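Local structure of Lin1889 protein (Listeria innocua Clip11262, 3B57) at residues K11-S16 with A55-Y60; Q41-G46 with T174-T179; R124-G129 with K182-I187; R135-G140 with N155-H160. The protein is of unknown function but binds a magnesium ion through an HD domain, a fold found in many metal-dependent phosphohydrolases. One frame throughout, in Å; residues are numbered along the deposited sequence.

Contact 1 of 4, residues K11-S16 with A55-Y60; sequences KNWMHS and ALFHDY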
# COMPACT_ATOMS: atom_id res chain seq x y z
N LYS A 11 7.96 4.62 -27.70
CA LYS A 11 8.14 3.74 -26.56
C LYS A 11 9.52 3.93 -25.95
O LYS A 11 9.64 4.18 -24.75
CB LYS A 11 7.94 2.29 -27.02
CG LYS A 11 7.54 1.30 -25.96
CD LYS A 11 6.97 0.06 -26.64
CE LYS A 11 7.48 -1.23 -26.03
NZ LYS A 11 7.38 -2.34 -27.03
N ASN A 12 10.57 3.84 -26.76
CA ASN A 12 11.93 4.01 -26.26
C ASN A 12 12.24 5.40 -25.73
O ASN A 12 13.08 5.57 -24.85
CB ASN A 12 12.94 3.62 -27.35
CG ASN A 12 13.12 2.12 -27.47
OD1 ASN A 12 13.77 1.49 -26.63
ND2 ASN A 12 12.53 1.53 -28.50
N TRP A 13 11.54 6.40 -26.26
CA TRP A 13 11.72 7.78 -25.84
C TRP A 13 11.13 7.98 -24.44
O TRP A 13 11.79 8.52 -23.56
CB TRP A 13 11.08 8.73 -26.86
CG TRP A 13 11.18 10.19 -26.52
CD1 TRP A 13 12.17 10.80 -25.83
CD2 TRP A 13 10.25 11.22 -26.88
NE1 TRP A 13 11.92 12.15 -25.72
CE2 TRP A 13 10.75 12.44 -26.36
CE3 TRP A 13 9.04 11.24 -27.59
CZ2 TRP A 13 10.09 13.66 -26.52
CZ3 TRP A 13 8.38 12.46 -27.76
CH2 TRP A 13 8.91 13.65 -27.22
N MSE A 14 9.89 7.55 -24.22
CA MSE A 14 9.27 7.70 -22.91
C MSE A 14 10.03 6.90 -21.85
O MSE A 14 10.16 7.33 -20.71
CB MSE A 14 7.82 7.23 -22.91
CG MSE A 14 6.89 8.06 -23.77
SE MSE A 14 6.98 9.94 -23.35
CE MSE A 14 5.68 10.02 -21.91
N HIS A 15 10.52 5.72 -22.24
CA HIS A 15 11.25 4.86 -21.33
C HIS A 15 12.44 5.59 -20.74
O HIS A 15 12.65 5.58 -19.53
CB HIS A 15 11.73 3.61 -22.05
CG HIS A 15 12.47 2.64 -21.17
ND1 HIS A 15 13.01 1.47 -21.64
CD2 HIS A 15 12.74 2.67 -19.84
CE1 HIS A 15 13.59 0.82 -20.64
NE2 HIS A 15 13.44 1.53 -19.54
N SER A 16 13.22 6.22 -21.60
CA SER A 16 14.40 6.94 -21.16
C SER A 16 14.03 8.33 -20.69
O SER A 16 14.75 9.30 -20.93
CB SER A 16 15.43 7.02 -22.29
OG SER A 16 14.84 7.60 -23.45
N ALA A 55 -1.69 6.96 -25.39
CA ALA A 55 -1.45 6.23 -24.15
C ALA A 55 -0.02 6.41 -23.65
O ALA A 55 0.21 6.59 -22.46
CB ALA A 55 -1.74 4.76 -24.34
N LEU A 56 0.94 6.32 -24.57
CA LEU A 56 2.33 6.47 -24.20
C LEU A 56 2.72 7.91 -23.84
O LEU A 56 3.66 8.10 -23.07
CB LEU A 56 3.23 5.97 -25.32
CG LEU A 56 3.25 4.46 -25.50
CD1 LEU A 56 4.31 4.11 -26.53
CD2 LEU A 56 3.58 3.77 -24.18
N PHE A 57 2.00 8.90 -24.36
CA PHE A 57 2.31 10.30 -24.06
C PHE A 57 1.33 10.93 -23.07
O PHE A 57 1.49 12.09 -22.70
CB PHE A 57 2.32 11.18 -25.32
CG PHE A 57 3.32 10.77 -26.37
CD1 PHE A 57 4.51 10.16 -26.01
CD2 PHE A 57 3.07 11.01 -27.72
CE1 PHE A 57 5.44 9.79 -26.99
CE2 PHE A 57 3.99 10.64 -28.71
CZ PHE A 57 5.17 10.03 -28.34
N HIS A 58 0.32 10.17 -22.64
CA HIS A 58 -0.68 10.72 -21.73
C HIS A 58 -0.10 11.30 -20.46
O HIS A 58 -0.73 12.11 -19.79
CB HIS A 58 -1.72 9.64 -21.36
CG HIS A 58 -1.30 8.74 -20.23
ND1 HIS A 58 -0.24 7.87 -20.31
CD2 HIS A 58 -1.84 8.56 -19.00
CE1 HIS A 58 -0.14 7.18 -19.19
NE2 HIS A 58 -1.10 7.58 -18.37
N ASP A 59 1.13 10.91 -20.16
CA ASP A 59 1.79 11.36 -18.94
C ASP A 59 3.12 12.04 -19.23
O ASP A 59 4.16 11.61 -18.73
CB ASP A 59 2.02 10.17 -18.03
CG ASP A 59 1.59 10.43 -16.61
OD1 ASP A 59 1.98 11.49 -16.06
OD2 ASP A 59 0.86 9.57 -16.05
N TYR A 60 3.08 13.10 -20.01
CA TYR A 60 4.30 13.82 -20.35
C TYR A 60 4.06 15.30 -20.12
O TYR A 60 4.99 16.08 -19.92
CB TYR A 60 4.64 13.56 -21.82
CG TYR A 60 5.91 14.24 -22.26
CD1 TYR A 60 7.15 13.64 -22.05
CD2 TYR A 60 5.87 15.49 -22.88
CE1 TYR A 60 8.32 14.28 -22.43
CE2 TYR A 60 7.03 16.14 -23.26
CZ TYR A 60 8.25 15.53 -23.04
OH TYR A 60 9.39 16.19 -23.42
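The selenium of M14, a selenomethionine in this crystal, lies beside two aromatic rings, F57 and Y60, with L56 as a further neighbour of the same side chain. SE sits at the edge of the F57 ring, 4.9 Å from its centroid, and 5.0 Å from the centroid of Y60, which it meets at an oblique angle. Two bends in the chain, at chi2 and chi3, swing the CE methyl toward Y60, where it rests 3.7 Å from Y60 CB. Both rings therefore form Met-aromatic contacts with one bent side chain.

W13 completes an aromatic cluster with F57 and Y60. Its CG stands anti to the backbone N (chi1 179°), which carries the indole across F57; W13 CE3 comes 3.9 Å from F57 CE1, with the two ring planes at 73°. On the indole's six-membered ring, W13 CZ2 is 4.1 Å from Y60 OH. This cluster joins helix 3-15 to the end of helix 48-57, just where the chain carries the H58-D59 pair that names the HD domain; both residues belong to the magnesium site, together with H29 and D123. Helix 71-82 adds to the aromatic layer, with W79 stacked on W13. At the other end of the contact the chemistry is aliphatic: L56 CD1 packs against the backbone of K11, 3.8 Å from K11 CA, while W34 of helix 27-44 touches both residues.

Contact 2 of 4, residues Q41-G46 with T174-T179; sequences QSKEGG and TETAKT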
# COMPACT_ATOMS: atom_id res chain seq x y z
N GLN A 41 -8.82 -1.96 -26.77
CA GLN A 41 -9.20 -1.65 -28.15
C GLN A 41 -9.52 -2.91 -28.94
O GLN A 41 -10.43 -2.91 -29.77
CB GLN A 41 -8.11 -0.82 -28.84
CG GLN A 41 -7.22 -1.56 -29.85
CD GLN A 41 -7.88 -1.75 -31.21
OE1 GLN A 41 -8.63 -0.89 -31.69
NE2 GLN A 41 -7.57 -2.87 -31.86
N SER A 42 -8.76 -3.97 -28.67
CA SER A 42 -8.95 -5.24 -29.36
C SER A 42 -10.38 -5.76 -29.18
O SER A 42 -10.75 -6.77 -29.77
CB SER A 42 -7.98 -6.29 -28.82
OG SER A 42 -8.63 -7.04 -27.81
N LYS A 43 -11.17 -5.08 -28.36
CA LYS A 43 -12.53 -5.51 -28.15
C LYS A 43 -13.50 -4.35 -28.24
O LYS A 43 -14.71 -4.55 -28.34
CB LYS A 43 -12.69 -6.20 -26.80
CG LYS A 43 -12.09 -7.59 -26.75
CD LYS A 43 -12.60 -8.35 -25.55
CE LYS A 43 -11.97 -9.72 -25.51
NZ LYS A 43 -10.49 -9.57 -25.62
N GLU A 44 -12.97 -3.13 -28.21
CA GLU A 44 -13.84 -1.97 -28.31
C GLU A 44 -13.58 -1.18 -29.59
O GLU A 44 -14.28 -0.22 -29.90
CB GLU A 44 -13.64 -1.06 -27.10
CG GLU A 44 -13.98 -1.70 -25.79
CD GLU A 44 -15.48 -1.81 -25.56
OE1 GLU A 44 -16.17 -0.78 -25.69
OE2 GLU A 44 -15.96 -2.92 -25.25
N GLY A 45 -12.56 -1.60 -30.34
CA GLY A 45 -12.25 -0.92 -31.58
C GLY A 45 -11.58 0.44 -31.44
O GLY A 45 -11.23 0.85 -30.33
N GLY A 46 -11.41 1.13 -32.57
CA GLY A 46 -10.78 2.44 -32.59
C GLY A 46 -9.45 2.41 -33.32
O GLY A 46 -8.94 1.34 -33.63
N THR A 174 -16.65 1.82 -20.84
CA THR A 174 -16.39 0.74 -21.78
C THR A 174 -16.69 -0.57 -21.08
O THR A 174 -16.24 -0.81 -19.96
CB THR A 174 -14.91 0.71 -22.20
OG1 THR A 174 -14.69 1.69 -23.22
CG2 THR A 174 -14.52 -0.66 -22.71
N GLU A 175 -17.44 -1.43 -21.75
CA GLU A 175 -17.77 -2.72 -21.17
C GLU A 175 -16.53 -3.59 -21.03
O GLU A 175 -16.41 -4.34 -20.07
CB GLU A 175 -18.81 -3.44 -22.02
CG GLU A 175 -20.13 -3.58 -21.31
CD GLU A 175 -20.67 -2.24 -20.83
OE1 GLU A 175 -21.59 -2.25 -19.98
OE2 GLU A 175 -20.17 -1.19 -21.31
N THR A 176 -15.62 -3.50 -21.99
CA THR A 176 -14.43 -4.32 -21.90
C THR A 176 -13.68 -3.87 -20.66
O THR A 176 -13.30 -4.68 -19.81
CB THR A 176 -13.54 -4.19 -23.14
OG1 THR A 176 -14.28 -4.60 -24.30
CG2 THR A 176 -12.30 -5.06 -23.02
N ALA A 177 -13.48 -2.56 -20.55
CA ALA A 177 -12.80 -2.01 -19.40
C ALA A 177 -13.48 -2.48 -18.11
O ALA A 177 -12.79 -2.90 -17.18
CB ALA A 177 -12.79 -0.49 -19.46
N LYS A 178 -14.81 -2.43 -18.06
CA LYS A 178 -15.56 -2.87 -16.86
C LYS A 178 -15.32 -4.31 -16.46
O LYS A 178 -15.34 -4.63 -15.28
CB LYS A 178 -17.06 -2.69 -17.03
CG LYS A 178 -17.54 -1.28 -17.07
CD LYS A 178 -18.99 -1.24 -17.51
CE LYS A 178 -19.44 0.18 -17.85
NZ LYS A 178 -19.26 1.13 -16.72
N THR A 179 -15.12 -5.20 -17.43
CA THR A 179 -14.90 -6.58 -17.06
C THR A 179 -13.45 -6.79 -16.65
O THR A 179 -13.17 -7.65 -15.84
CB THR A 179 -15.35 -7.59 -18.18
OG1 THR A 179 -14.30 -7.75 -19.14
CG2 THR A 179 -16.61 -7.10 -18.89
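E44 reaches T176 by a folded route: its CG lies beside the backbone N (chi1 -62°) and the chain bends at chi2 (-75°), turning the carboxylate toward the start of helix 175-179. In T176 the hydroxyl likewise lies beside its own backbone N, which puts OG1 next to the amide, and both meet one oxygen. T176 OG1 donates to E44 OE2 at 2.6 Å, on the anti side of the carboxylate and 18° out of its plane; T176 N adds a weak bond to the same OE2 at 3.3 Å. The example shows a helix start served from another helix: T174 holds the N-cap position but makes no capping bond with its side chain, and a carboxylate from the last turn of helix 27-44 accepts a first-turn N-H, though only weakly. Its negative charge is probably eased by the positive end of the helix dipole. T174 CG2 lies against the carboxylate carbon, and K43 CB is 4.0 Å from T176 CG2. Helix 114-125 adjoins this surface contact: I114 and I118 touch E44, and D121 touches T174.

Contact 3 of 4, residues R124-G129 with K182-I187; sequences RLDAIG and KEKQKI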
# COMPACT_ATOMS: atom_id res chain seq x y z
N ARG A 124 -7.66 5.07 -15.72
CA ARG A 124 -8.43 4.78 -14.51
C ARG A 124 -8.20 3.33 -14.04
O ARG A 124 -7.99 3.09 -12.85
CB ARG A 124 -9.92 5.02 -14.76
CG ARG A 124 -10.30 6.45 -15.09
CD ARG A 124 -10.23 7.37 -13.88
NE ARG A 124 -8.87 7.50 -13.36
CZ ARG A 124 -8.57 7.98 -12.14
NH1 ARG A 124 -9.54 8.36 -11.31
NH2 ARG A 124 -7.29 8.06 -11.76
N LEU A 125 -8.24 2.37 -14.96
CA LEU A 125 -8.04 0.97 -14.59
C LEU A 125 -6.76 0.73 -13.77
O LEU A 125 -6.75 -0.13 -12.87
CB LEU A 125 -7.98 0.08 -15.84
CG LEU A 125 -9.31 -0.35 -16.47
CD1 LEU A 125 -9.05 -1.10 -17.78
CD2 LEU A 125 -10.07 -1.23 -15.49
N ASP A 126 -5.70 1.47 -14.05
CA ASP A 126 -4.45 1.28 -13.32
C ASP A 126 -4.42 1.98 -11.95
O ASP A 126 -3.40 1.94 -11.25
CB ASP A 126 -3.27 1.77 -14.16
CG ASP A 126 -1.98 1.05 -13.81
OD1 ASP A 126 -0.97 1.75 -13.57
OD2 ASP A 126 -1.98 -0.21 -13.79
N ALA A 127 -5.54 2.59 -11.58
CA ALA A 127 -5.66 3.31 -10.33
C ALA A 127 -6.33 2.45 -9.27
O ALA A 127 -6.23 2.75 -8.08
CB ALA A 127 -6.46 4.59 -10.55
N ILE A 128 -7.01 1.40 -9.72
CA ILE A 128 -7.73 0.50 -8.81
C ILE A 128 -7.10 -0.88 -8.85
O ILE A 128 -6.10 -1.08 -9.54
CB ILE A 128 -9.21 0.35 -9.21
CG1 ILE A 128 -9.32 -0.39 -10.55
CG2 ILE A 128 -9.86 1.73 -9.30
CD1 ILE A 128 -10.70 -0.48 -11.13
N GLY A 129 -7.69 -1.83 -8.13
CA GLY A 129 -7.16 -3.17 -8.07
C GLY A 129 -5.89 -3.24 -7.24
O GLY A 129 -5.55 -2.28 -6.54
N LYS A 182 -13.34 -6.10 -13.02
CA LYS A 182 -13.99 -6.98 -12.08
C LYS A 182 -13.02 -7.59 -11.08
O LYS A 182 -13.14 -7.35 -9.87
CB LYS A 182 -14.76 -8.10 -12.80
CG LYS A 182 -15.65 -8.94 -11.88
CD LYS A 182 -16.52 -9.93 -12.64
CE LYS A 182 -17.39 -9.23 -13.68
NZ LYS A 182 -18.21 -10.19 -14.48
N GLU A 183 -12.05 -8.37 -11.55
CA GLU A 183 -11.09 -8.96 -10.63
C GLU A 183 -10.45 -7.91 -9.73
O GLU A 183 -10.18 -8.17 -8.55
CB GLU A 183 -9.98 -9.68 -11.39
CG GLU A 183 -10.44 -10.91 -12.10
CD GLU A 183 -9.45 -12.04 -11.92
OE1 GLU A 183 -8.26 -11.81 -12.20
OE2 GLU A 183 -9.87 -13.14 -11.50
N LYS A 184 -10.21 -6.72 -10.28
CA LYS A 184 -9.62 -5.64 -9.52
C LYS A 184 -10.56 -5.15 -8.43
O LYS A 184 -10.18 -5.12 -7.26
CB LYS A 184 -9.24 -4.48 -10.45
CG LYS A 184 -8.10 -4.79 -11.41
CD LYS A 184 -7.54 -3.52 -12.04
CE LYS A 184 -6.22 -3.78 -12.75
NZ LYS A 184 -5.35 -2.56 -12.77
N GLN A 185 -11.77 -4.77 -8.81
CA GLN A 185 -12.76 -4.28 -7.85
C GLN A 185 -13.02 -5.31 -6.77
O GLN A 185 -13.59 -5.00 -5.73
CB GLN A 185 -14.08 -3.96 -8.55
CG GLN A 185 -15.17 -3.45 -7.61
CD GLN A 185 -15.06 -1.96 -7.35
OE1 GLN A 185 -15.96 -1.36 -6.76
NE2 GLN A 185 -13.96 -1.36 -7.79
N LYS A 186 -12.61 -6.55 -7.01
CA LYS A 186 -12.83 -7.58 -6.01
C LYS A 186 -11.75 -7.56 -4.95
O LYS A 186 -12.03 -7.27 -3.79
CB LYS A 186 -12.88 -8.97 -6.65
CG LYS A 186 -12.89 -10.11 -5.64
CD LYS A 186 -12.85 -11.46 -6.35
CE LYS A 186 -12.77 -12.62 -5.35
NZ LYS A 186 -13.75 -12.43 -4.23
N ILE A 187 -10.52 -7.85 -5.36
CA ILE A 187 -9.40 -7.87 -4.42
C ILE A 187 -9.37 -6.57 -3.62
O ILE A 187 -9.00 -6.55 -2.45
CB ILE A 187 -8.08 -8.05 -5.18
CG1 ILE A 187 -7.09 -8.82 -4.29
CG2 ILE A 187 -7.56 -6.71 -5.68
CD1 ILE A 187 -6.65 -8.11 -3.03
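Helix 114-125 runs out into a type I turn from L125 to I128, after which the chain brings G129 against helix 182-198, its CA 3.8 Å from K184 CA. With no side chain on G129, the aliphatic part of K184 can lie directly on the backbone, K184 CB 3.4 Å from G129 CA. Beyond CG the lysine is extended, and it runs past the turn at about a right angle to I128, whose CG1 is 3.9 Å from K184 CD. At its tip K184 NZ donates to L125 O at 2.8 Å, approaching from above the carbonyl plane (46° out of it) instead of along a lone pair. The ammonium thus grips a carbonyl oxygen at the end of helix 114-125, and it has a second partner in E198 of the second subunit, with which it forms a salt bridge. D126 OD2 is near, 4.2 Å from K184 NZ, but beyond salt-bridge range. The other oxygen of D126, OD1, is hydrogen-bonded to H29 ND1 and salt-bridged to R32. Since H29 is a magnesium ligand, D126 is a second-shell residue that probably helps orient it, placing this turn next to the HD-domain metal site.

Contact 4 of 4, residues R135-G140 with N155-H160; sequences RTFTYG and NTTLQH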
# COMPACT_ATOMS: atom_id res chain seq x y z
N ARG A 135 -0.30 1.60 -5.38
CA ARG A 135 -0.02 2.96 -5.80
C ARG A 135 -0.54 4.01 -4.82
O ARG A 135 0.21 4.91 -4.44
CB ARG A 135 -0.57 3.21 -7.19
CG ARG A 135 0.46 2.97 -8.27
CD ARG A 135 -0.19 2.56 -9.58
NE ARG A 135 -1.03 3.59 -10.18
CZ ARG A 135 -0.59 4.73 -10.67
NH1 ARG A 135 -1.45 5.59 -11.20
NH2 ARG A 135 0.72 5.02 -10.64
N THR A 136 -1.80 3.88 -4.41
CA THR A 136 -2.38 4.86 -3.50
C THR A 136 -1.70 4.88 -2.13
O THR A 136 -1.56 5.95 -1.52
CB THR A 136 -3.90 4.65 -3.34
OG1 THR A 136 -4.42 5.64 -2.45
CG2 THR A 136 -4.20 3.28 -2.80
N PHE A 137 -1.27 3.73 -1.64
CA PHE A 137 -0.58 3.70 -0.36
C PHE A 137 0.85 4.22 -0.51
O PHE A 137 1.40 4.77 0.44
CB PHE A 137 -0.56 2.30 0.25
CG PHE A 137 -1.79 1.98 1.02
CD1 PHE A 137 -2.12 2.74 2.15
CD2 PHE A 137 -2.68 0.99 0.58
CE1 PHE A 137 -3.32 2.52 2.82
CE2 PHE A 137 -3.89 0.75 1.24
CZ PHE A 137 -4.21 1.52 2.36
N THR A 138 1.46 4.05 -1.69
CA THR A 138 2.81 4.57 -1.87
C THR A 138 2.73 6.08 -1.96
O THR A 138 3.63 6.79 -1.53
CB THR A 138 3.51 4.11 -3.16
OG1 THR A 138 3.67 2.69 -3.16
CG2 THR A 138 4.88 4.78 -3.24
N TYR A 139 1.63 6.56 -2.53
CA TYR A 139 1.41 7.99 -2.67
C TYR A 139 1.22 8.61 -1.30
O TYR A 139 1.83 9.63 -0.98
CB TYR A 139 0.19 8.25 -3.56
CG TYR A 139 -0.23 9.69 -3.61
CD1 TYR A 139 -1.16 10.19 -2.69
CD2 TYR A 139 0.31 10.57 -4.56
CE1 TYR A 139 -1.53 11.53 -2.70
CE2 TYR A 139 -0.06 11.91 -4.58
CZ TYR A 139 -0.98 12.39 -3.65
OH TYR A 139 -1.34 13.71 -3.66
N GLY A 140 0.37 7.98 -0.49
CA GLY A 140 0.13 8.48 0.85
C GLY A 140 1.42 8.55 1.64
O GLY A 140 1.60 9.44 2.48
N ASN A 155 -9.28 12.62 5.69
CA ASN A 155 -8.16 12.62 4.76
C ASN A 155 -7.38 11.34 4.80
O ASN A 155 -6.31 11.24 4.20
CB ASN A 155 -7.24 13.81 5.05
CG ASN A 155 -7.85 15.12 4.62
OD1 ASN A 155 -8.03 15.36 3.42
ND2 ASN A 155 -8.17 15.98 5.58
N THR A 156 -7.92 10.35 5.50
CA THR A 156 -7.25 9.07 5.60
C THR A 156 -7.29 8.37 4.24
O THR A 156 -8.28 8.45 3.51
CB THR A 156 -7.94 8.18 6.67
OG1 THR A 156 -9.21 7.72 6.19
CG2 THR A 156 -8.16 8.98 7.95
N THR A 157 -6.17 7.72 3.91
CA THR A 157 -6.05 6.99 2.66
C THR A 157 -7.23 6.01 2.55
O THR A 157 -7.82 5.86 1.47
CB THR A 157 -4.70 6.21 2.62
OG1 THR A 157 -3.62 7.15 2.70
CG2 THR A 157 -4.56 5.40 1.34
N LEU A 158 -7.58 5.35 3.65
CA LEU A 158 -8.70 4.42 3.63
C LEU A 158 -9.93 5.09 3.04
O LEU A 158 -10.62 4.49 2.22
CB LEU A 158 -9.06 3.92 5.04
CG LEU A 158 -10.36 3.08 5.11
CD1 LEU A 158 -10.10 1.68 4.60
CD2 LEU A 158 -10.90 3.02 6.53
N GLN A 159 -10.21 6.32 3.45
CA GLN A 159 -11.39 7.02 2.96
C GLN A 159 -11.33 7.28 1.45
O GLN A 159 -12.36 7.29 0.77
CB GLN A 159 -11.59 8.33 3.71
CG GLN A 159 -12.98 8.94 3.51
CD GLN A 159 -14.11 7.97 3.87
OE1 GLN A 159 -15.18 7.99 3.25
NE2 GLN A 159 -13.88 7.13 4.88
N HIS A 160 -10.12 7.48 0.94
CA HIS A 160 -9.94 7.70 -0.49
C HIS A 160 -10.56 6.52 -1.26
O HIS A 160 -11.08 6.68 -2.36
CB HIS A 160 -8.44 7.85 -0.80
CG HIS A 160 -8.16 8.16 -2.23
ND1 HIS A 160 -8.71 9.24 -2.89
CD2 HIS A 160 -7.41 7.50 -3.15
CE1 HIS A 160 -8.32 9.23 -4.15
NE2 HIS A 160 -7.53 8.19 -4.34
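T157, which meets F137 through its methyl group, stands one residue after the helix cap T156, whose OG1 receives the N-H of Q159 at 3.2 Å with an angle of 151° at the hydrogen. No hydrogen bond crosses between the two segments themselves, so this capping bond fixes the start of helix 157-171 while van der Waals contacts do the joining. The hydroxyl of T157 is used outside the pair, as acceptor for R145 NE, and that leaves the methyl to face helix 129-140. In T157 the methyl CG2 is anti to the backbone N, with OG1 beside that N (chi1 -61°), and CG2 reaches one side of the F137 ring: it lies 3.5 Å from F137 CE1 and 3.7 Å from F137 CD1, approaching the ring at a slant. T136, the residue before F137, slides past T157 in the opposite direction, its OG1 3.8 Å from T157 CG2. The same oxygen lies 3.6 Å from H160 CD2, a contact with a ring carbon one turn further along helix 157-171. Near the end of helix 129-140, G140 lets the two backbones approach, with G140 CA 4.4 Å from T157 OG1. F161 and L165 extend the packing around T136 along the same helix. F137 also packs on A134 of the second subunit, and T138 on F137 of that subunit. The pairing is thus a helix-helix contact that runs into the subunit interface, with an N-capped helix start set against its neighbour.

How the contacts relate
The four contacts illustrate how chemistry follows position in an all-helical fold. Contact 1 joins helices 3-15 and 48-57; partly buried, it is aromatic and carries two of the metal ligands. Contact 2, at the surface between helices 27-44 and 175-179, relies on a charged oxygen. Contacts 3 and 4 are buried and draw on the consecutive helices 114-125 and 129-140; contact 3, held by a lysine, reaches the metal site only through the second shell, while contact 4 is mostly van der Waals packing. A probable hydrogen bond from R135 NE to D126 O joins them, and both touch the second subunit. Contact 2 meets contact 3 by packing, A177 O against L125 CD2. Contact 1 touches none of the others.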